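Local atomic coordinates of chloramphenicol acetyltransferase (Bacteroides thetaiotaomicron, PDB entry 2I9D), a protein that probably transfers an acetyl group from acetyl-CoA to a hydroxyl of chloramphenicol, and is built as a trimer. Residues Thr85-Pro91 with Gly145-Ser150; Trp13-Phe19 with His196-Asp201; Ala151-Phe157 with Ala177-Arg183. One frame throughout, in Å; residues are numbered along the deposited sequence.

Interaction 1. Residues Thr85-Pro91 with Gly145-Ser150; sequences TIDMLSP and GLILLS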
# COMPACT_ATOMS: atom_id res chain seq x y z
N THR A 85 1.85 12.48 25.67
CA THR A 85 2.48 11.17 25.60
C THR A 85 1.60 10.20 24.78
O THR A 85 0.36 10.26 24.84
CB THR A 85 2.77 10.63 27.03
OG1 THR A 85 3.80 11.44 27.62
CG2 THR A 85 3.25 9.20 27.04
N ILE A 86 2.27 9.32 24.04
CA ILE A 86 1.66 8.33 23.18
C ILE A 86 2.02 6.94 23.69
O ILE A 86 3.20 6.64 23.90
CB ILE A 86 2.13 8.52 21.70
CG1 ILE A 86 1.75 9.91 21.19
CG2 ILE A 86 1.57 7.42 20.77
CD1 ILE A 86 0.26 10.28 21.32
N ASP A 87 1.01 6.12 23.93
CA ASP A 87 1.24 4.73 24.29
C ASP A 87 0.94 3.78 23.12
O ASP A 87 0.52 4.21 22.04
CB ASP A 87 0.43 4.34 25.51
CG ASP A 87 0.83 5.13 26.76
OD1 ASP A 87 2.04 5.39 26.97
OD2 ASP A 87 -0.08 5.47 27.53
N MSE A 88 1.21 2.50 23.35
CA MSE A 88 1.15 1.49 22.31
C MSE A 88 -0.03 0.55 22.53
O MSE A 88 -0.22 0.03 23.63
CB MSE A 88 2.46 0.68 22.27
CG MSE A 88 2.45 -0.52 21.31
SE MSE A 88 2.33 0.01 19.38
CE MSE A 88 4.17 0.73 19.12
N LEU A 89 -0.81 0.34 21.47
CA LEU A 89 -1.69 -0.82 21.37
C LEU A 89 -1.02 -1.82 20.45
O LEU A 89 -0.42 -1.44 19.45
CB LEU A 89 -3.06 -0.47 20.80
CG LEU A 89 -3.98 0.46 21.59
CD1 LEU A 89 -5.34 0.48 20.96
CD2 LEU A 89 -4.10 0.08 23.08
N SER A 90 -1.14 -3.10 20.76
CA SER A 90 -0.65 -4.10 19.87
C SER A 90 -1.44 -5.41 20.02
O SER A 90 -1.71 -5.84 21.16
CB SER A 90 0.88 -4.32 20.07
OG SER A 90 1.37 -5.30 19.15
N PRO A 91 -1.81 -6.04 18.88
CA PRO A 91 -2.46 -7.36 18.90
C PRO A 91 -1.47 -8.53 19.18
O PRO A 91 -0.80 -9.05 18.26
CB PRO A 91 -3.09 -7.48 17.49
CG PRO A 91 -2.28 -6.57 16.60
CD PRO A 91 -1.68 -5.48 17.51
N GLY A 145 -4.55 9.03 22.31
CA GLY A 145 -3.11 9.26 22.50
C GLY A 145 -2.36 7.96 22.47
O GLY A 145 -1.72 7.54 23.47
N LEU A 146 -2.45 7.31 21.32
CA LEU A 146 -1.95 5.95 21.11
C LEU A 146 -1.51 5.76 19.66
O LEU A 146 -1.94 6.48 18.78
CB LEU A 146 -3.07 4.93 21.38
CG LEU A 146 -3.64 4.83 22.79
CD1 LEU A 146 -5.08 4.42 22.65
CD2 LEU A 146 -2.83 3.84 23.63
N ILE A 147 -0.66 4.77 19.42
CA ILE A 147 -0.44 4.22 18.08
C ILE A 147 -0.67 2.73 18.23
O ILE A 147 -0.81 2.25 19.36
CB ILE A 147 0.95 4.55 17.46
CG1 ILE A 147 2.11 4.05 18.35
CG2 ILE A 147 1.05 6.05 17.24
CD1 ILE A 147 3.52 4.10 17.66
N LEU A 148 -0.79 2.02 17.11
CA LEU A 148 -1.07 0.57 17.16
C LEU A 148 -0.19 -0.11 16.15
O LEU A 148 -0.10 0.33 15.00
CB LEU A 148 -2.56 0.25 16.88
CG LEU A 148 -2.91 -1.26 16.84
CD1 LEU A 148 -4.35 -1.52 17.32
CD2 LEU A 148 -2.67 -1.87 15.42
N LEU A 149 0.47 -1.17 16.59
CA LEU A 149 1.38 -1.87 15.72
C LEU A 149 1.03 -3.34 15.74
O LEU A 149 0.86 -3.95 16.81
CB LEU A 149 2.86 -1.62 16.07
CG LEU A 149 3.89 -2.29 15.14
CD1 LEU A 149 5.16 -1.46 15.02
CD2 LEU A 149 4.24 -3.72 15.64
N SER A 150 0.90 -3.90 14.55
CA SER A 150 0.59 -5.31 14.38
C SER A 150 1.81 -6.03 13.76
O SER A 150 2.29 -5.61 12.72
CB SER A 150 -0.67 -5.43 13.51
OG SER A 150 -0.79 -6.77 13.08

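Interaction 2. Residues Trp13-Phe19 with His196-Asp201; sequences WERKENF and HHGFID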
# COMPACT_ATOMS: atom_id res chain seq x y z
N TRP A 13 -0.53 27.73 15.20
CA TRP A 13 -0.28 26.38 14.59
C TRP A 13 0.16 26.47 13.12
O TRP A 13 -0.59 26.89 12.23
CB TRP A 13 -1.48 25.40 14.72
CG TRP A 13 -1.13 23.92 14.37
CD1 TRP A 13 0.04 23.26 14.65
CD2 TRP A 13 -1.99 22.94 13.73
NE1 TRP A 13 -0.02 21.96 14.21
CE2 TRP A 13 -1.25 21.74 13.64
CE3 TRP A 13 -3.29 22.98 13.21
CZ2 TRP A 13 -1.78 20.57 13.05
CZ3 TRP A 13 -3.81 21.81 12.63
CH2 TRP A 13 -3.05 20.63 12.55
N GLU A 14 1.40 26.04 12.90
CA GLU A 14 2.04 26.11 11.59
C GLU A 14 1.34 25.29 10.50
O GLU A 14 1.47 25.59 9.30
CB GLU A 14 3.53 25.74 11.70
CG GLU A 14 3.85 24.49 12.54
CD GLU A 14 5.36 24.23 12.65
OE1 GLU A 14 6.16 25.10 12.21
OE2 GLU A 14 5.77 23.17 13.17
N ARG A 15 0.56 24.28 10.90
CA ARG A 15 -0.12 23.39 9.94
C ARG A 15 -1.60 23.69 9.73
O ARG A 15 -2.30 22.88 9.12
CB ARG A 15 0.06 21.92 10.30
CG ARG A 15 1.48 21.40 10.18
CD ARG A 15 1.50 19.87 10.38
NE ARG A 15 0.87 19.16 9.27
CZ ARG A 15 1.48 18.88 8.11
NH1 ARG A 15 2.74 19.29 7.91
NH2 ARG A 15 0.84 18.22 7.14
N LYS A 16 -2.06 24.83 10.22
CA LYS A 16 -3.39 25.34 9.92
C LYS A 16 -3.81 25.05 8.47
O LYS A 16 -4.83 24.39 8.23
CB LYS A 16 -3.45 26.86 10.16
CG LYS A 16 -4.78 27.50 9.73
CD LYS A 16 -4.70 29.01 9.59
CE LYS A 16 -6.10 29.58 9.35
NZ LYS A 16 -6.06 30.87 8.60
N GLU A 17 -3.02 25.53 7.53
CA GLU A 17 -3.34 25.42 6.11
C GLU A 17 -3.21 24.00 5.54
O GLU A 17 -3.99 23.58 4.69
CB GLU A 17 -2.50 26.45 5.32
CG GLU A 17 -2.96 27.92 5.54
CD GLU A 17 -4.43 28.16 5.10
OE1 GLU A 17 -4.63 28.68 3.98
OE2 GLU A 17 -5.39 27.80 5.86
N ASN A 18 -2.20 23.27 6.02
CA ASN A 18 -2.01 21.86 5.70
C ASN A 18 -3.24 21.04 6.11
O ASN A 18 -3.77 20.28 5.30
CB ASN A 18 -0.76 21.31 6.39
CG ASN A 18 0.48 22.14 6.10
OD1 ASN A 18 1.38 21.72 5.35
ND2 ASN A 18 0.55 23.33 6.71
N PHE A 19 -3.69 21.24 7.35
CA PHE A 19 -4.86 20.55 7.88
C PHE A 19 -6.17 20.96 7.21
O PHE A 19 -7.01 20.10 6.96
CB PHE A 19 -4.96 20.69 9.40
CG PHE A 19 -6.03 19.82 10.02
CD1 PHE A 19 -5.72 18.52 10.45
CD2 PHE A 19 -7.34 20.28 10.15
CE1 PHE A 19 -6.70 17.71 11.01
CE2 PHE A 19 -8.33 19.47 10.70
CZ PHE A 19 -8.01 18.17 11.13
N HIS A 196 -2.60 10.52 9.12
CA HIS A 196 -3.47 11.55 8.55
C HIS A 196 -2.56 12.60 7.91
O HIS A 196 -1.70 13.14 8.58
CB HIS A 196 -4.31 12.20 9.67
CG HIS A 196 -5.43 13.04 9.18
ND1 HIS A 196 -5.24 14.22 8.50
CD2 HIS A 196 -6.77 12.89 9.30
CE1 HIS A 196 -6.40 14.75 8.19
NE2 HIS A 196 -7.35 13.98 8.68
N HIS A 197 -2.73 12.86 6.62
CA HIS A 197 -1.85 13.80 5.92
C HIS A 197 -1.95 15.25 6.44
O HIS A 197 -1.04 16.08 6.21
CB HIS A 197 -2.13 13.76 4.41
CG HIS A 197 -0.97 14.16 3.55
ND1 HIS A 197 0.01 15.04 3.97
CD2 HIS A 197 -0.65 13.83 2.27
CE1 HIS A 197 0.89 15.21 3.00
NE2 HIS A 197 0.52 14.48 1.96
N GLY A 198 -3.07 15.58 7.11
CA GLY A 198 -3.24 16.89 7.76
C GLY A 198 -2.18 17.17 8.81
O GLY A 198 -1.83 18.32 9.05
N PHE A 199 -1.64 16.10 9.41
CA PHE A 199 -0.67 16.20 10.50
C PHE A 199 0.77 15.90 10.11
O PHE A 199 1.70 16.32 10.79
CB PHE A 199 -1.03 15.25 11.66
CG PHE A 199 -2.38 15.51 12.28
CD1 PHE A 199 -2.75 16.79 12.67
CD2 PHE A 199 -3.26 14.45 12.54
CE1 PHE A 199 -3.99 17.03 13.27
CE2 PHE A 199 -4.51 14.67 13.13
CZ PHE A 199 -4.88 15.96 13.51
N ILE A 200 0.94 15.11 9.05
CA ILE A 200 2.23 14.51 8.73
C ILE A 200 2.47 14.59 7.23
O ILE A 200 1.59 14.21 6.44
CB ILE A 200 2.30 13.02 9.24
CG1 ILE A 200 2.43 12.99 10.76
CG2 ILE A 200 3.45 12.18 8.56
CD1 ILE A 200 1.71 11.81 11.39
N ASP A 201 3.65 15.10 6.84
CA ASP A 201 4.10 15.07 5.45
C ASP A 201 5.28 14.12 5.29
O ASP A 201 5.81 13.59 6.28
CB ASP A 201 4.56 16.46 5.00
CG ASP A 201 3.46 17.51 5.10
OD1 ASP A 201 2.29 17.25 4.72
OD2 ASP A 201 3.79 18.62 5.56
O HOH W 1 0.74 19.03 4.01

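Interaction 3. Residues Ala151-Phe157 with Ala177-Arg183; sequences ATPDLYF and AGKAIIR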
# COMPACT_ATOMS: atom_id res chain seq x y z
N ALA A 151 2.32 -7.08 14.42
CA ALA A 151 3.50 -7.81 13.93
C ALA A 151 3.13 -9.00 13.07
O ALA A 151 2.23 -9.76 13.42
CB ALA A 151 4.40 -8.28 15.08
N THR A 152 3.83 -9.18 11.95
CA THR A 152 3.74 -10.41 11.21
C THR A 152 5.15 -10.89 10.99
O THR A 152 5.72 -10.67 9.91
CB THR A 152 2.90 -10.33 9.86
OG1 THR A 152 3.58 -9.51 8.91
CG2 THR A 152 1.60 -9.70 10.12
N PRO A 153 5.73 -11.55 12.03
CA PRO A 153 7.15 -11.84 12.06
C PRO A 153 7.61 -12.87 11.06
O PRO A 153 8.82 -12.97 10.84
CB PRO A 153 7.39 -12.34 13.50
CG PRO A 153 6.06 -12.93 13.91
CD PRO A 153 5.04 -12.02 13.25
N ASP A 154 6.67 -13.60 10.46
CA ASP A 154 6.96 -14.63 9.45
C ASP A 154 6.66 -14.19 8.00
O ASP A 154 6.69 -15.01 7.07
CB ASP A 154 6.18 -15.92 9.74
CG ASP A 154 6.55 -16.54 11.10
OD1 ASP A 154 7.76 -16.58 11.44
OD2 ASP A 154 5.63 -16.98 11.81
N LEU A 155 6.36 -12.89 7.82
CA LEU A 155 6.05 -12.34 6.52
C LEU A 155 6.87 -11.09 6.21
O LEU A 155 6.83 -10.12 6.96
CB LEU A 155 4.56 -12.00 6.44
CG LEU A 155 4.00 -11.40 5.13
CD1 LEU A 155 4.38 -12.26 3.92
CD2 LEU A 155 2.49 -11.18 5.21
N TYR A 156 7.61 -11.13 5.10
CA TYR A 156 8.24 -9.92 4.55
C TYR A 156 7.24 -9.37 3.53
O TYR A 156 6.71 -10.12 2.68
CB TYR A 156 9.62 -10.20 3.91
CG TYR A 156 10.46 -8.92 3.80
CD1 TYR A 156 11.33 -8.56 4.82
CD2 TYR A 156 10.32 -8.05 2.71
CE1 TYR A 156 12.08 -7.36 4.76
CE2 TYR A 156 11.04 -6.84 2.63
CZ TYR A 156 11.93 -6.51 3.66
OH TYR A 156 12.67 -5.35 3.60
N PHE A 157 6.92 -8.09 3.65
CA PHE A 157 5.96 -7.45 2.72
C PHE A 157 6.60 -6.16 2.20
O PHE A 157 7.46 -5.58 2.88
CB PHE A 157 4.63 -7.16 3.41
CG PHE A 157 4.76 -6.40 4.73
CD1 PHE A 157 4.94 -5.01 4.74
CD2 PHE A 157 4.68 -7.08 5.97
CE1 PHE A 157 5.07 -4.29 5.95
CE2 PHE A 157 4.80 -6.36 7.20
CZ PHE A 157 4.99 -4.96 7.18
N ALA A 177 4.57 -4.35 11.26
CA ALA A 177 5.97 -4.75 11.22
C ALA A 177 6.00 -6.12 10.55
O ALA A 177 5.08 -6.92 10.73
CB ALA A 177 6.53 -4.81 12.62
N GLY A 178 7.02 -6.37 9.75
CA GLY A 178 7.14 -7.65 9.08
C GLY A 178 8.40 -8.38 9.45
O GLY A 178 9.11 -7.96 10.37
N LYS A 179 8.68 -9.44 8.72
CA LYS A 179 9.85 -10.30 8.94
C LYS A 179 11.22 -9.60 8.79
O LYS A 179 11.42 -8.82 7.84
CB LYS A 179 9.79 -11.48 7.96
CG LYS A 179 10.68 -12.62 8.32
CD LYS A 179 10.59 -13.70 7.25
CE LYS A 179 11.58 -14.81 7.52
NZ LYS A 179 11.49 -15.85 6.44
N ALA A 180 12.13 -9.89 9.73
CA ALA A 180 13.53 -9.44 9.67
C ALA A 180 14.33 -10.43 8.84
O ALA A 180 14.30 -11.66 9.03
CB ALA A 180 14.14 -9.27 11.05
N ILE A 181 15.05 -9.87 7.88
CA ILE A 181 15.60 -10.66 6.80
C ILE A 181 16.97 -10.08 6.39
O ILE A 181 17.19 -8.87 6.43
CB ILE A 181 14.54 -10.71 5.67
CG1 ILE A 181 13.78 -12.03 5.74
CG2 ILE A 181 15.11 -10.48 4.30
CD1 ILE A 181 12.58 -12.06 4.83
N ILE A 182 17.89 -10.97 6.07
CA ILE A 182 19.21 -10.56 5.56
C ILE A 182 19.11 -10.14 4.09
O ILE A 182 18.69 -10.92 3.23
CB ILE A 182 20.31 -11.64 5.84
CG1 ILE A 182 20.73 -11.54 7.30
CG2 ILE A 182 21.55 -11.41 4.97
CD1 ILE A 182 21.15 -12.81 7.88
N ARG A 183 19.44 -8.88 3.83
CA ARG A 183 19.53 -8.32 2.49
C ARG A 183 20.89 -7.67 2.28
O ARG A 183 21.24 -6.69 2.97
CB ARG A 183 18.43 -7.29 2.22
CG ARG A 183 17.35 -7.76 1.28
CD ARG A 183 16.07 -7.98 2.04
NE ARG A 183 14.97 -8.45 1.19
CZ ARG A 183 14.16 -7.65 0.50
NH1 ARG A 183 14.32 -6.33 0.52
NH2 ARG A 183 13.18 -8.19 -0.23
O HOH W 2 11.20 -12.21 11.85

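Interaction 1. Residues Thr85-Pro91 with Gly145-Ser150
Three torsions of Met88 set up its contact with Ile147 and Leu149: CG leaves opposite the backbone N (chi1 174°), and bends at chi2 and chi3 then fold the chain back over both residues. The selenium of this selenomethionine thereby comes to rest against CB of Leu149, with SE and CB 3.7 Å apart, while its CE methyl meets CD1 of Ile147, also at 3.7 Å. Ile86 extends the same patch, its CG2 packed 3.8 Å from CG2 of Ile147. The other face carries Leu89, Leu146 and Leu148, together with Asp87; CD2 of Leu89 touches CD2 of Leu146 at 4.0 Å, and the CB of Leu89 sits by CD1 of Leu148. Between the two faces the backbones pair in parallel, Asp87 beside Leu146, Met88 beside Ile147 and Leu89 beside Leu148. Asp87 and Leu89 each give N-H and accept through O: Leu89 N reaches Ile147 O at 2.8 Å in an almost straight bond (178°), and Leu149 N returns to Leu89 O at 3.0 Å. Beyond this point Pro91 has no N-H to continue the pattern, and the hydroxyl of Ser90 takes over, OG donating to Leu149 O at 2.7 Å. The carboxylate of Asp87 is held by a salt bridge to Arg104 and a hydrogen bond from the backbone N of Tyr107. These are two inner strands of the mixed sheet: strand 100-105 flanks 87-93, strand 174-183 flanks 146-151, and helix 52-66 packs over Met88, Ser90 and Ile147.

Interaction 2. Residues Trp13-Phe19 with His196-Asp201
Phe19, in the first turn of helix 16-22, brings its CA to 4.0 Å from the CA of Gly198, in the loop that follows strand 186-196. Arg15, at the N-cap position of that helix, supplies the polar half of the contact. A bend at chi3 (69°) turns its guanidinium into the loop, where NE donates to Gly198 O at 2.8 Å. Farther out it grips Asp201 end-on, NH1 to OD2 at 2.7 Å and NH2 to OD1 at 3.0 Å. Both oxygens lie close to the guanidinium plane yet are approached from above the carboxylate, the two planes standing 57° apart. NH2 adds a weak bond to His197 O. Residues His196 to Asp201 spell the HHxxxD motif of CoA-dependent acyltransferases: His197 is the predicted proton acceptor, and the salt bridge from Arg15 holds the motif's aspartate, Asp201. One water donates to both Asn18 OD1 and Asp201 OD1, joining the helix to the loop once more. Phe19, His196 and Phe199 make an aromatic cluster beside Gly198. CE1 of Phe19 lies 3.6 Å from CZ of Phe199, the two side chains running side by side, and Trp13 brings CH2 to the edge of the Phe199 ring. Gly198 N donates to ND1 of His196 at 2.9 Å, near the imidazole plane, which helps settle how that ring is turned. Phe100 of a second subunit packs on Asn18 and Asp201.

Interaction 3. Residues Ala151-Phe157 with Ala177-Arg183
Backbone hydrogen bonds join Thr152 to Ala177 and Leu155 to Lys179. Thr152 N donates to Ala177 O at 2.9 Å, where Ala151 and Ala177 form a last parallel bridge before the chain turns away; Thr152 OG1 adds a weak bond to the same oxygen. A type I turn from Thr152 to Leu155 then swings Leu155 O back over the partner segment, where it accepts from Lys179 N at 2.6 Å, the donor standing well above the carbonyl plane. A water bridges the two segments by donating to Pro153 O and accepting from Ala180 N. Among carbon contacts, the ring of Phe157 lies close against Gly178, CE2 reaching its CA at 3.3 Å, and CB of Tyr156 packs on CD1 of Ile181 at 3.6 Å. Two carbonyl oxygens also meet carbon: Lys179 O faces the edge of the Tyr156 ring, 3.0 Å from CD1, and the extended Lys179 sets its CG against Pro153 O, while its amine leads away from the other segment. A cation-pi contact lies at the far end: CZ of Arg183 stands 4.4 Å from the Tyr156 ring centroid, off-centre, with the guanidinium and ring planes 31° apart. Arg183 of a third subunit brings a like charge near. The ring of Tyr156, and a long, weak ion pair between Arg183 and Glu35, may offset part of that repulsion. The contact thus runs from backbone bonds beside the parallel pairing to a charged end at the subunit interface.

Interactions 1 and 3 share the mixed six-stranded sheet and touch: strands 146-151 and 174-183 are neighbours in it, Ser150 O lies 3.0 Å from Ala177 N in a probable hydrogen bond, and the contact centres are about 19 Å apart. Interaction 1 closes along the chain before interaction 3 opens, and both fall between the two segments of interaction 2, whose centre is about 21 Å from that of interaction 1. Interactions 2 and 3, about 31 Å apart between centres, lie on opposite sides of the chain's centre. Strand 186-196 leads into the predicted catalytic loop, which touches the second subunit, while its neighbour 174-183 carries interaction 3 to the third.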